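Local coordinates for protein putative hydrolase (PDB 3MCW) that probably acts as a hydrolase of the isochorismatase family, built as a two-subunit assembly, although its natural substrate is not established, at residues Q46-R51 against A185-A190; L6-D11 against A140-E145; S122-V127 against D164-M169; L16-Q21 against E128-M133. One frame throughout, in Å; residues are numbered along the deposited sequence. Where two conformers were deposited one is given.

Contact 1 of 4, residues Q46-R51 against A185-A190; sequences QAWRAR and ADILAA. With EDO (1,2-ethanediol), chain K.
Ala-47 and Leu-188 meet where two helices lie on one face of the parallel sheet in the Rossmann-like α/β/α fold of the isochorismatase family. Helix 37-51 links strands 14-18 and 55-60 in a β-α-β crossover, whereas helix 184-191 follows the edge strand 180-182. The contact illustrates how neighbouring helices of such a layer can be packed by direct carbon contacts on one side and bridged by water on the other. Its closest point is Ala-47 CB against Leu-188 CD2 at 3.5 Å, tighter than a usual carbon-carbon contact. Deeper in, Ile-187 sends its CG2 branch to the six-membered end of the Trp-48 indole and approaches the edge in the ring plane, with CG2 3.7 Å from Trp-48 CH2. These two side chains cross at about a right angle. Both also rest on Val-117 of the central strand 115-121, and Trp-48 NE1 is held by a hydrogen bond to Pro-13 O.

The solvent side is different in kind. Arg-51 stretches out with its chain extended from CG to NE and stays clear of residues 185-190, though it rests on Leu-191 further along that helix. Arg-51 NH2 gives a hydrogen bond of 3.2 Å to the oxygen of a water, which in turn donates to Leu-188 O over 3.1 Å. The NH1 side of the guanidinium, close to CD, is taken by a 1,2-ethanediol, probably from the crystallisation liquor: Arg-51 NH1 donates to its O2 at 2.7 Å, with an N-H...O angle of 156°.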
loop_
_atom_site.group_PDB
_atom_site.type_symbol
_atom_site.label_atom_id
_atom_site.label_comp_id
_atom_site.label_asym_id
_atom_site.label_seq_id
_atom_site.Cartn_x
_atom_site.Cartn_y
_atom_site.Cartn_z
ATOM N N GLN A 46 11.707 8.551 -23.143
ATOM C CA GLN A 46 12.565 8.744 -24.310
ATOM C C GLN A 46 13.897 8.025 -24.149
ATOM O O GLN A 46 14.399 7.417 -25.098
ATOM C CB GLN A 46 12.827 10.217 -24.587
ATOM C CG GLN A 46 13.534 10.419 -25.951
ATOM C CD GLN A 46 13.935 11.833 -26.221
ATOM O OE1 GLN A 46 13.544 12.425 -27.223
ATOM N NE2 GLN A 46 14.737 12.386 -25.352
ATOM N N ALA A 47 14.494 8.085 -22.955
ATOM C CA ALA A 47 15.731 7.393 -22.701
ATOM C C ALA A 47 15.566 5.884 -22.814
ATOM O O ALA A 47 16.438 5.198 -23.385
ATOM C CB ALA A 47 16.296 7.778 -21.359
ATOM N N TRP A 48 14.482 5.348 -22.263
ATOM C CA TRP A 48 14.210 3.916 -22.345
ATOM C C TRP A 48 14.063 3.489 -23.791
ATOM O O TRP A 48 14.592 2.444 -24.192
ATOM C CB TRP A 48 13.005 3.522 -21.476
ATOM C CG TRP A 48 13.385 2.794 -20.217
ATOM C CD1 TRP A 48 13.270 1.450 -20.040
ATOM C CD2 TRP A 48 13.963 3.316 -19.013
ATOM N NE1 TRP A 48 13.761 1.101 -18.811
ATOM C CE2 TRP A 48 14.201 2.222 -18.168
ATOM C CE3 TRP A 48 14.278 4.605 -18.542
ATOM C CZ2 TRP A 48 14.715 2.362 -16.882
ATOM C CZ3 TRP A 48 14.834 4.748 -17.280
ATOM C CH2 TRP A 48 15.033 3.620 -16.448
ATOM N N ARG A 49 13.297 4.234 -24.560
ATOM C CA ARG A 49 13.104 3.938 -25.974
ATOM C C ARG A 49 14.431 4.007 -26.737
ATOM O O ARG A 49 14.744 3.119 -27.524
ATOM C CB ARG A 49 12.092 4.900 -26.591
ATOM C CG ARG A 49 10.672 4.640 -26.174
ATOM C CD ARG A 49 9.778 5.762 -26.637
ATOM N NE ARG A 49 8.371 5.424 -26.392
ATOM C CZ ARG A 49 7.361 6.271 -26.401
ATOM N NH1 ARG A 49 7.532 7.564 -26.567
ATOM N NH2 ARG A 49 6.132 5.802 -26.241
ATOM N N ALA A 50 15.201 5.062 -26.508
ATOM C CA ALA A 50 16.457 5.262 -27.222
ATOM C C ALA A 50 17.436 4.136 -26.927
ATOM O O ALA A 50 18.183 3.742 -27.809
ATOM C CB ALA A 50 17.045 6.623 -26.863
ATOM N N ARG A 51 17.410 3.604 -25.705
ATOM C CA ARG A 51 18.315 2.556 -25.270
ATOM C C ARG A 51 17.754 1.161 -25.529
ATOM O O ARG A 51 18.469 0.163 -25.331
ATOM C CB ARG A 51 18.672 2.742 -23.797
ATOM C CG ARG A 51 19.567 3.965 -23.518
ATOM C CD ARG A 51 19.786 4.113 -22.030
ATOM N NE ARG A 51 20.621 5.264 -21.659
ATOM C CZ ARG A 51 21.934 5.329 -21.778
ATOM N NH1 ARG A 51 22.631 4.314 -22.283
ATOM N NH2 ARG A 51 22.584 6.441 -21.403
ATOM N N ALA A 185 16.938 12.399 -12.709
ATOM C CA ALA A 185 18.304 12.721 -13.146
ATOM C C ALA A 185 19.251 11.616 -12.696
ATOM O O ALA A 185 20.172 11.232 -13.450
ATOM C CB ALA A 185 18.748 14.077 -12.643
ATOM N N ASP A 186 19.100 11.134 -11.467
ATOM C CA ASP A 186 19.901 10.028 -10.859
ATOM C C ASP A 186 19.810 8.790 -11.746
ATOM O O ASP A 186 20.752 8.060 -12.023
ATOM C CB ASP A 186 19.350 9.552 -9.460
ATOM C CG ASP A 186 19.317 10.654 -8.365
ATOM O OD1 ASP A 186 20.218 11.538 -8.386
ATOM O OD2 ASP A 186 18.395 10.602 -7.472
ATOM N N ILE A 187 18.564 8.493 -12.085
ATOM C CA ILE A 187 18.222 7.306 -12.858
ATOM C C ILE A 187 18.884 7.389 -14.257
ATOM O O ILE A 187 19.494 6.429 -14.740
ATOM C CB ILE A 187 16.698 7.169 -12.960
ATOM C CG1 ILE A 187 16.112 6.742 -11.610
ATOM C CG2 ILE A 187 16.351 6.176 -14.072
ATOM C CD1 ILE A 187 14.653 7.095 -11.421
ATOM N N LEU A 188 18.759 8.539 -14.910
ATOM C CA LEU A 188 19.309 8.712 -16.244
ATOM C C LEU A 188 20.809 8.591 -16.213
ATOM O O LEU A 188 21.393 7.989 -17.124
ATOM C CB LEU A 188 18.865 10.052 -16.832
ATOM C CG LEU A 188 17.374 10.177 -17.158
ATOM C CD1 LEU A 188 17.038 11.642 -17.506
ATOM C CD2 LEU A 188 16.954 9.202 -18.274
ATOM N N ALA A 189 21.451 9.124 -15.181
ATOM C CA ALA A 189 22.897 8.977 -15.044
ATOM C C ALA A 189 23.266 7.509 -14.853
ATOM O O ALA A 189 24.235 7.009 -15.434
ATOM C CB ALA A 189 23.399 9.819 -13.888
ATOM N N ALA A 190 22.482 6.788 -14.055
ATOM C CA ALA A 190 22.764 5.375 -13.780
ATOM C C ALA A 190 22.645 4.514 -15.043
ATOM O O ALA A 190 23.416 3.544 -15.212
ATOM C CB ALA A 190 21.843 4.840 -12.686
HETATM C C1 EDO K . 22.357 0.458 -21.100
HETATM O O1 EDO K . 23.530 -0.246 -21.569
HETATM C C2 EDO K . 21.482 0.794 -22.263
HETATM O O2 EDO K . 22.017 1.849 -23.058
HETATM O O HOH W 1 20.229 8.019 -19.945
#

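Contact 2 of 4, residues L6-D11 against A140-E145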
loop_
_atom_site.group_PDB
_atom_site.type_symbol
_atom_site.label_atom_id
_atom_site.label_comp_id
_atom_site.label_asym_id
_atom_site.label_seq_id
_atom_site.Cartn_x
_atom_site.Cartn_y
_atom_site.Cartn_z
ATOM N N LEU A 6 23.245 6.098 -7.226
ATOM C CA LEU A 6 22.454 4.999 -7.761
ATOM C C LEU A 6 23.164 4.213 -8.845
ATOM O O LEU A 6 23.711 4.770 -9.785
ATOM C CB LEU A 6 21.130 5.510 -8.328
ATOM C CG LEU A 6 20.208 4.476 -8.983
ATOM C CD1 LEU A 6 19.612 3.528 -7.952
ATOM C CD2 LEU A 6 19.118 5.198 -9.753
ATOM N N ARG A 7 23.108 2.912 -8.674
ATOM C CA ARG A 7 23.637 1.967 -9.625
ATOM C C ARG A 7 22.626 0.828 -9.790
ATOM O O ARG A 7 22.187 0.238 -8.804
ATOM C CB ARG A 7 25.000 1.449 -9.124
ATOM C CG ARG A 7 25.640 0.310 -9.904
ATOM C CD ARG A 7 26.788 -0.340 -9.120
ATOM N NE ARG A 7 27.377 -1.464 -9.853
ATOM N N PHE A 8 22.238 0.531 -11.029
ATOM C CA PHE A 8 21.375 -0.602 -11.295
ATOM C C PHE A 8 22.146 -1.881 -11.076
ATOM O O PHE A 8 23.334 -1.949 -11.369
ATOM C CB PHE A 8 20.806 -0.545 -12.716
ATOM C CG PHE A 8 19.838 0.558 -12.900
ATOM C CD1 PHE A 8 18.615 0.512 -12.225
ATOM C CD2 PHE A 8 20.113 1.661 -13.665
ATOM C CE1 PHE A 8 17.685 1.517 -12.314
ATOM C CE2 PHE A 8 19.131 2.687 -13.769
ATOM C CZ PHE A 8 17.940 2.581 -13.080
ATOM N N SER A 9 21.461 -2.865 -10.512
ATOM C CA SER A 9 22.056 -4.175 -10.267
ATOM C C SER A 9 21.973 -5.060 -11.509
ATOM O O SER A 9 22.724 -6.021 -11.642
ATOM C CB SER A 9 21.367 -4.857 -9.088
ATOM O OG SER A 9 19.977 -4.971 -9.311
ATOM N N SER A 10 21.038 -4.732 -12.415
ATOM C CA SER A 10 20.858 -5.463 -13.665
ATOM C C SER A 10 21.120 -4.559 -14.862
ATOM O O SER A 10 21.253 -3.351 -14.707
ATOM C CB SER A 10 19.427 -6.023 -13.784
ATOM O OG SER A 10 18.506 -5.097 -14.346
ATOM N N ASP A 11 21.234 -5.164 -16.045
ATOM C CA ASP A 11 21.434 -4.417 -17.279
ATOM C C ASP A 11 20.108 -4.172 -18.022
ATOM O O ASP A 11 20.098 -3.692 -19.164
ATOM C CB ASP A 11 22.469 -5.060 -18.203
ATOM C CG ASP A 11 22.042 -6.421 -18.736
ATOM O OD1 ASP A 11 20.907 -6.878 -18.505
ATOM O OD2 ASP A 11 22.897 -7.051 -19.379
ATOM N N ALA A 140 13.102 -5.185 -6.954
ATOM C CA ALA A 140 13.983 -4.060 -6.599
ATOM C C ALA A 140 13.416 -2.826 -7.301
ATOM O O ALA A 140 13.508 -2.703 -8.515
ATOM C CB ALA A 140 15.379 -4.341 -7.048
ATOM N N VAL A 141 12.844 -1.917 -6.528
ATOM C CA VAL A 141 12.100 -0.795 -7.079
ATOM C C VAL A 141 12.809 0.523 -6.818
ATOM O O VAL A 141 13.194 0.827 -5.689
ATOM C CB VAL A 141 10.683 -0.696 -6.471
ATOM C CG1 VAL A 141 9.945 0.483 -7.042
ATOM C CG2 VAL A 141 9.939 -2.004 -6.650
ATOM N N CYS A 142 12.987 1.296 -7.892
ATOM C CA CYS A 142 13.401 2.720 -7.797
ATOM C C CYS A 142 12.187 3.537 -8.152
ATOM O O CYS A 142 11.638 3.416 -9.242
ATOM C CB CYS A 142 14.508 3.114 -8.783
ATOM S SG CYS A 142 16.058 2.265 -8.558
ATOM N N LEU A 143 11.761 4.396 -7.232
ATOM C CA LEU A 143 10.612 5.263 -7.439
ATOM C C LEU A 143 11.124 6.628 -7.853
ATOM O O LEU A 143 11.803 7.309 -7.063
ATOM C CB LEU A 143 9.783 5.338 -6.152
ATOM C CG LEU A 143 8.542 6.203 -6.258
ATOM C CD1 LEU A 143 7.599 5.755 -7.343
ATOM C CD2 LEU A 143 7.802 6.157 -4.920
ATOM N N ALA A 144 10.838 7.047 -9.089
ATOM C CA ALA A 144 11.283 8.327 -9.643
ATOM C C ALA A 144 10.302 9.387 -9.184
ATOM O O ALA A 144 9.315 9.697 -9.857
ATOM C CB ALA A 144 11.385 8.263 -11.174
ATOM N N GLU A 145 10.566 9.957 -8.018
ATOM C CA GLU A 145 9.537 10.737 -7.338
ATOM C C GLU A 145 9.171 12.041 -8.052
ATOM O O GLU A 145 8.072 12.533 -7.934
ATOM C CB GLU A 145 9.881 10.969 -5.860
ATOM C CG GLU A 145 11.072 11.842 -5.628
ATOM C CD GLU A 145 10.753 13.329 -5.639
ATOM O OE1 GLU A 145 9.607 13.719 -5.330
ATOM O OE2 GLU A 145 11.687 14.111 -5.943
#
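An apolar, sulfur-centred contact joins Leu-6 and Phe-8, in the loop that precedes strand 14-18, to Cys-142 on strand 140-149 of the parallel sheet. It is buried and has no hydrogen bond across it; one thiol serves both partners. In the conformer described, Cys-142 SG lies 3.8 Å from Leu-6 CD1 and 4.2 Å from Phe-8 CE1. The sulfur reaches the Phe-8 ring obliquely, 5.3 Å from the ring centroid to SG and 60° off the ring normal, a geometry that counts as a sulfur-aromatic contact without being a stack. Leu-6 comes in through a single methyl branch: its CG stands trans to the backbone N (chi1 177°), which carries CD1 inward to the thiol.

The strand supplies the reason for the meeting. Cys-142 bonds through its backbone to Leu-116 and Val-118 of the adjacent strand 115-121, and the alternation of side chains turns Cys-142 toward the N-terminal loop while Val-141 and Leu-143 pack on helix 123-136 across the sheet. On the loop's side the neighbours are those of helix 184-191, with Leu-6 against Ile-187 and Phe-8 against Ala-190 and Leu-191. Farther along the loop, Ser-9 N and Ser-10 OG hydrogen-bond to the carboxylate of Glu-115, tying the loop to the start of strand 115-121. The loop before the first strand thus packs on a sheet face beside helix 184-191, within the three-layer α/β/α sandwich of the isochorismatase family.

Contact 3 of 4, residues S122-V127 against D164-M169; sequences STSNSV and DEVHAM. With EDO (1,2-ethanediol), chain I.
Thr-123 and His-167 form the polar centre of a buried helix-helix contact, joined by a hydrogen bond of 2.9 Å between Thr-123 OG1 and His-167 ND1. The hydroxyl sits at the ring edge, near the ring plane, and the two side chains cross at about a right angle. The methyl of Thr-123 lies beside the same ring edge, CG2 being 3.5 Å from His-167 ND1. The imidazole gets there because His-167 holds CG trans to its backbone N (chi1 -174°). At the adjoining residues, Val-166 CG1 rests 3.5 Å from Ser-124 OG, an atom whose own hydrogen bond goes to Thr-150 OG1.

A second shell fixes these groups. His-167 NE2 is hydrogen-bonded to Glu-145 OE1, and His-34 meets the imidazole edge-to-face. Thr-123 opens helix 123-136 just after a cis peptide bond preceding Ser-122. This helix starts with a wider π-type turn: Ser-122 O accepts from Asn-125 N and from Val-127 N, which reach it from opposite faces of its plane, while Ser-122 OG adds a weak N-cap bond from Asn-125 N. Asn-125 ND2 donates to O2 of a 1,2-ethanediol at 3.1 Å. The same turn carries Ser-126, bonded to Lys-93 in the probable active-site region, and at the dimer interface Arg-132 of the second subunit bonds to Ser-124 O.

With both ring nitrogens engaged inside the protein, His-167 has its ring rotation fixed, and the Glu-145 carboxylate probably polarises the imidazole.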
loop_
_atom_site.group_PDB
_atom_site.type_symbol
_atom_site.label_atom_id
_atom_site.label_comp_id
_atom_site.label_asym_id
_atom_site.label_seq_id
_atom_site.Cartn_x
_atom_site.Cartn_y
_atom_site.Cartn_z
ATOM N N SER A 122 -1.516 8.386 -8.965
ATOM C CA SER A 122 -1.028 9.354 -7.985
ATOM C C SER A 122 -0.032 8.707 -7.043
ATOM O O SER A 122 -0.098 7.503 -6.735
ATOM C CB SER A 122 -2.147 9.953 -7.183
ATOM O OG SER A 122 -2.531 9.108 -6.150
ATOM N N THR A 123 0.868 9.526 -6.523
ATOM C CA THR A 123 1.918 9.016 -5.632
ATOM C C THR A 123 1.332 8.153 -4.534
ATOM O O THR A 123 1.877 7.095 -4.212
ATOM C CB THR A 123 2.681 10.177 -4.979
ATOM O OG1 THR A 123 3.005 11.134 -5.987
ATOM C CG2 THR A 123 3.943 9.676 -4.279
ATOM N N SER A 124 0.254 8.634 -3.912
ATOM C CA SER A 124 -0.287 8.075 -2.701
ATOM C C SER A 124 -1.395 7.046 -2.925
ATOM O O SER A 124 -1.815 6.408 -1.974
ATOM C CB SER A 124 -0.807 9.230 -1.846
ATOM O OG SER A 124 -1.665 10.066 -2.619
ATOM N N ASN A 125 -1.873 6.892 -4.167
ATOM C CA ASN A 125 -2.943 5.965 -4.470
ATOM C C ASN A 125 -2.391 4.817 -5.328
ATOM O O ASN A 125 -1.774 3.905 -4.768
ATOM C CB ASN A 125 -4.189 6.677 -4.983
ATOM C CG ASN A 125 -5.394 5.762 -4.951
ATOM O OD1 ASN A 125 -5.385 4.724 -4.281
ATOM N ND2 ASN A 125 -6.439 6.159 -5.602
ATOM N N SER A 126 -2.560 4.839 -6.647
ATOM C CA SER A 126 -2.129 3.704 -7.448
ATOM C C SER A 126 -0.630 3.490 -7.483
ATOM O O SER A 126 -0.175 2.344 -7.576
ATOM C CB SER A 126 -2.705 3.797 -8.854
ATOM O OG SER A 126 -4.108 3.567 -8.846
ATOM N N VAL A 127 0.165 4.565 -7.456
ATOM C CA VAL A 127 1.617 4.379 -7.419
ATOM C C VAL A 127 2.014 3.672 -6.105
ATOM O O VAL A 127 2.665 2.645 -6.131
ATOM C CB VAL A 127 2.387 5.690 -7.584
ATOM C CG1 VAL A 127 3.844 5.489 -7.377
ATOM C CG2 VAL A 127 2.123 6.298 -8.990
ATOM N N ASP A 164 1.833 18.427 -1.892
ATOM C CA ASP A 164 3.239 18.295 -1.487
ATOM C C ASP A 164 3.397 17.490 -0.200
ATOM O O ASP A 164 4.252 16.624 -0.067
ATOM C CB ASP A 164 3.888 19.674 -1.292
ATOM C CG ASP A 164 4.012 20.435 -2.587
ATOM O OD1 ASP A 164 3.441 21.537 -2.631
ATOM O OD2 ASP A 164 4.657 19.943 -3.540
ATOM N N GLU A 165 2.550 17.810 0.787
ATOM C CA GLU A 165 2.610 17.127 2.072
ATOM C C GLU A 165 2.195 15.670 1.936
ATOM O O GLU A 165 2.790 14.794 2.559
ATOM C CB GLU A 165 1.727 17.854 3.086
ATOM C CG GLU A 165 2.269 19.209 3.507
ATOM C CD GLU A 165 1.308 19.951 4.412
ATOM O OE1 GLU A 165 0.146 20.173 4.071
ATOM O OE2 GLU A 165 1.765 20.308 5.507
ATOM N N VAL A 166 1.155 15.406 1.161
ATOM C CA VAL A 166 0.693 14.034 0.915
ATOM C C VAL A 166 1.808 13.224 0.261
ATOM O O VAL A 166 2.103 12.105 0.666
ATOM C CB VAL A 166 -0.603 14.043 0.067
ATOM C CG1 VAL A 166 -1.000 12.637 -0.358
ATOM C CG2 VAL A 166 -1.736 14.761 0.803
ATOM N N HIS A 167 2.407 13.801 -0.764
ATOM C CA HIS A 167 3.518 13.195 -1.493
ATOM C C HIS A 167 4.663 12.884 -0.531
ATOM O O HIS A 167 5.214 11.792 -0.543
ATOM C CB HIS A 167 3.947 14.186 -2.600
ATOM C CG HIS A 167 4.988 13.716 -3.553
ATOM N ND1 HIS A 167 4.704 13.106 -4.757
ATOM C CD2 HIS A 167 6.323 13.909 -3.512
ATOM C CE1 HIS A 167 5.869 12.904 -5.376
ATOM N NE2 HIS A 167 6.864 13.374 -4.646
ATOM N N ALA A 168 5.044 13.855 0.291
ATOM C CA ALA A 168 6.172 13.685 1.200
ATOM C C ALA A 168 5.930 12.561 2.223
ATOM O O ALA A 168 6.872 11.859 2.606
ATOM C CB ALA A 168 6.453 14.989 1.913
HETATM N N MSE A 169 4.684 12.423 2.664
HETATM C CA MSE A 169 4.361 11.376 3.624
HETATM C C MSE A 169 4.422 10.007 2.946
HETATM O O MSE A 169 4.973 9.040 3.503
HETATM C CB MSE A 169 3.025 11.677 4.338
HETATM C CG MSE A 169 3.144 12.852 5.313
HETATM SE SE MSE A 169 1.544 13.336 6.314
HETATM C CE MSE A 169 1.661 11.923 7.541
HETATM C C1 EDO I . -6.005 9.942 -9.397
HETATM O O1 EDO I . -7.144 9.478 -10.128
HETATM C C2 EDO I . -6.299 9.894 -7.923
HETATM O O2 EDO I . -5.887 8.665 -7.365
#

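Contact 4 of 4, residues L16-Q21 against E128-M133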
loop_
_atom_site.group_PDB
_atom_site.type_symbol
_atom_site.label_atom_id
_atom_site.label_comp_id
_atom_site.label_asym_id
_atom_site.label_seq_id
_atom_site.Cartn_x
_atom_site.Cartn_y
_atom_site.Cartn_z
ATOM N N LEU A 16 8.170 1.386 -15.587
ATOM C CA LEU A 16 6.770 1.130 -15.343
ATOM C C LEU A 16 6.059 2.455 -15.111
ATOM O O LEU A 16 6.274 3.092 -14.069
ATOM C CB LEU A 16 6.625 0.217 -14.107
ATOM C CG LEU A 16 5.237 -0.350 -13.855
ATOM C CD1 LEU A 16 4.875 -1.377 -14.908
ATOM C CD2 LEU A 16 5.190 -0.987 -12.456
ATOM N N LEU A 17 5.300 2.910 -16.101
ATOM C CA LEU A 17 4.598 4.211 -16.063
ATOM C C LEU A 17 3.143 3.989 -15.706
ATOM O O LEU A 17 2.436 3.321 -16.447
ATOM C CB LEU A 17 4.722 4.923 -17.408
ATOM C CG LEU A 17 6.116 5.376 -17.796
ATOM C CD1 LEU A 17 6.096 6.041 -19.192
ATOM C CD2 LEU A 17 6.717 6.287 -16.756
ATOM N N ILE A 18 2.700 4.578 -14.602
ATOM C CA ILE A 18 1.392 4.274 -14.030
ATOM C C ILE A 18 0.356 5.363 -14.264
ATOM O O ILE A 18 0.461 6.475 -13.737
ATOM C CB ILE A 18 1.554 3.917 -12.549
ATOM C CG1 ILE A 18 2.427 2.659 -12.407
ATOM C CG2 ILE A 18 0.155 3.827 -11.860
ATOM C CD1 ILE A 18 2.783 2.370 -10.951
ATOM N N ASP A 19 -0.646 5.010 -15.045
ATOM C CA ASP A 19 -1.910 5.715 -15.105
ATOM C C ASP A 19 -1.820 7.190 -15.532
ATOM O O ASP A 19 -2.616 8.017 -15.107
ATOM C CB ASP A 19 -2.680 5.615 -13.774
ATOM C CG ASP A 19 -3.067 4.216 -13.386
ATOM O OD1 ASP A 19 -2.865 3.264 -14.142
ATOM O OD2 ASP A 19 -3.572 4.062 -12.227
HETATM N N MSE A 20 -0.891 7.484 -16.425
HETATM C CA MSE A 20 -0.655 8.856 -16.896
HETATM C C MSE A 20 -1.634 9.179 -18.019
HETATM O O MSE A 20 -1.260 9.310 -19.174
HETATM C CB MSE A 20 0.796 9.039 -17.301
HETATM C CG MSE A 20 1.704 9.058 -16.096
HETATM SE SE MSE A 20 1.511 10.658 -15.002
HETATM C CE MSE A 20 2.738 11.634 -16.270
ATOM N N GLN A 21 -2.887 9.308 -17.624
ATOM C CA GLN A 21 -4.045 9.485 -18.477
ATOM C C GLN A 21 -4.635 10.872 -18.247
ATOM O O GLN A 21 -4.448 11.503 -17.204
ATOM C CB GLN A 21 -5.066 8.381 -18.239
ATOM C CG GLN A 21 -4.594 7.017 -18.714
ATOM C CD GLN A 21 -5.291 5.887 -17.996
ATOM O OE1 GLN A 21 -4.778 5.389 -16.987
ATOM N NE2 GLN A 21 -6.474 5.487 -18.491
ATOM N N GLU A 128 1.570 4.196 -4.970
ATOM C CA GLU A 128 1.886 3.592 -3.688
ATOM C C GLU A 128 1.364 2.148 -3.607
ATOM O O GLU A 128 2.100 1.287 -3.103
ATOM C CB GLU A 128 1.341 4.443 -2.561
ATOM C CG GLU A 128 1.606 3.859 -1.190
ATOM C CD GLU A 128 1.562 4.852 -0.052
ATOM O OE1 GLU A 128 1.313 6.051 -0.270
ATOM O OE2 GLU A 128 1.777 4.342 1.059
ATOM N N ALA A 129 0.155 1.887 -4.059
ATOM C CA ALA A 129 -0.374 0.512 -3.981
ATOM C C ALA A 129 0.506 -0.447 -4.769
ATOM O O ALA A 129 0.831 -1.561 -4.334
ATOM C CB ALA A 129 -1.804 0.460 -4.520
ATOM N N THR A 130 0.928 -0.005 -5.960
ATOM C CA THR A 130 1.760 -0.814 -6.825
ATOM C C THR A 130 3.142 -1.029 -6.240
ATOM O O THR A 130 3.675 -2.141 -6.276
ATOM C CB THR A 130 1.812 -0.190 -8.229
ATOM O OG1 THR A 130 0.506 -0.132 -8.805
ATOM C CG2 THR A 130 2.690 -0.983 -9.153
ATOM N N VAL A 131 3.755 0.035 -5.726
ATOM C CA VAL A 131 5.095 -0.063 -5.176
ATOM C C VAL A 131 5.136 -0.907 -3.909
ATOM O O VAL A 131 6.051 -1.693 -3.717
ATOM C CB VAL A 131 5.726 1.336 -4.953
ATOM C CG1 VAL A 131 7.042 1.234 -4.237
ATOM C CG2 VAL A 131 5.890 2.050 -6.283
ATOM N N ARG A 132 4.153 -0.745 -3.020
ATOM C CA ARG A 132 4.147 -1.560 -1.799
ATOM C C ARG A 132 4.098 -3.034 -2.184
ATOM O O ARG A 132 4.840 -3.842 -1.606
ATOM C CB ARG A 132 3.012 -1.201 -0.858
ATOM C CG ARG A 132 3.187 0.105 -0.119
ATOM C CD ARG A 132 2.098 0.310 0.923
ATOM N NE ARG A 132 2.158 1.576 1.644
ATOM C CZ ARG A 132 2.175 1.696 2.973
ATOM N NH1 ARG A 132 2.263 0.671 3.784
ATOM N NH2 ARG A 132 2.002 2.903 3.493
HETATM N N MSE A 133 3.220 -3.396 -3.112
HETATM C CA MSE A 133 3.178 -4.806 -3.548
HETATM C C MSE A 133 4.448 -5.227 -4.235
HETATM O O MSE A 133 4.963 -6.314 -3.962
HETATM C CB MSE A 133 1.982 -5.110 -4.447
HETATM C CG MSE A 133 0.745 -5.237 -3.701
HETATM SE SE MSE A 133 -0.729 -6.006 -4.734
HETATM C CE MSE A 133 0.053 -7.716 -5.243
#
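With chi1 at -61°, Thr-130 turns OG1 back beside its own backbone N and sends CG2 out to Ile-18 and Leu-16; Ile-18 answers with CG1 beside its backbone N (chi1 -62°) and an extended end that carries CD1 forward. The two side chains reach toward each other tip to tip, Ile-18 CD1 lying 3.8 Å from Thr-130 CG2. Leu-16, two residues back on the same face of the strand, brings CD2 to within 4.1 Å of Thr-130 CG2, so one methyl serves two strand residues. The hydroxyl is spent elsewhere: Thr-130 OG1 is hydrogen-bonded to Ser-126 O, one turn earlier in the helix, and to Ala-98 N.

Away from the sheet, Glu-128 and Arg-132 form a salt bridge in which Arg-132 NE and NH2 both donate to Glu-128 OE2, at 2.9 Å and 2.8 Å.

Helix 123-136 therefore presents an apolar side to the central strand 14-18, itself flanked by strands 55-60 and 115-121, while it packs on helix 163-174 through Val-131 and Arg-132 against Leu-174.

How the contacts relate
The four contacts sample both faces of one parallel sheet. Contacts 1 and 2 share the layer of helix 184-191, with centres 11 Å apart, and meet through Ile-187 CD1 against Ala-144 CB at 3.5 Å. Contacts 3 and 4, also centred 11 Å apart, both use helix 123-136, and each touches the second subunit. Strand 140-149 connects the faces, the Glu-145 to His-167 link joining contact 2 to contact 3. Between contacts 3 and 4, Ser-126 and Asp-19 both bond Lys-93, probably matching the Asp-Lys-Cys triad of relatives, with serine where the cysteine would be. Contact 1, centred 23 Å from contact 3, is plain packing remote from it.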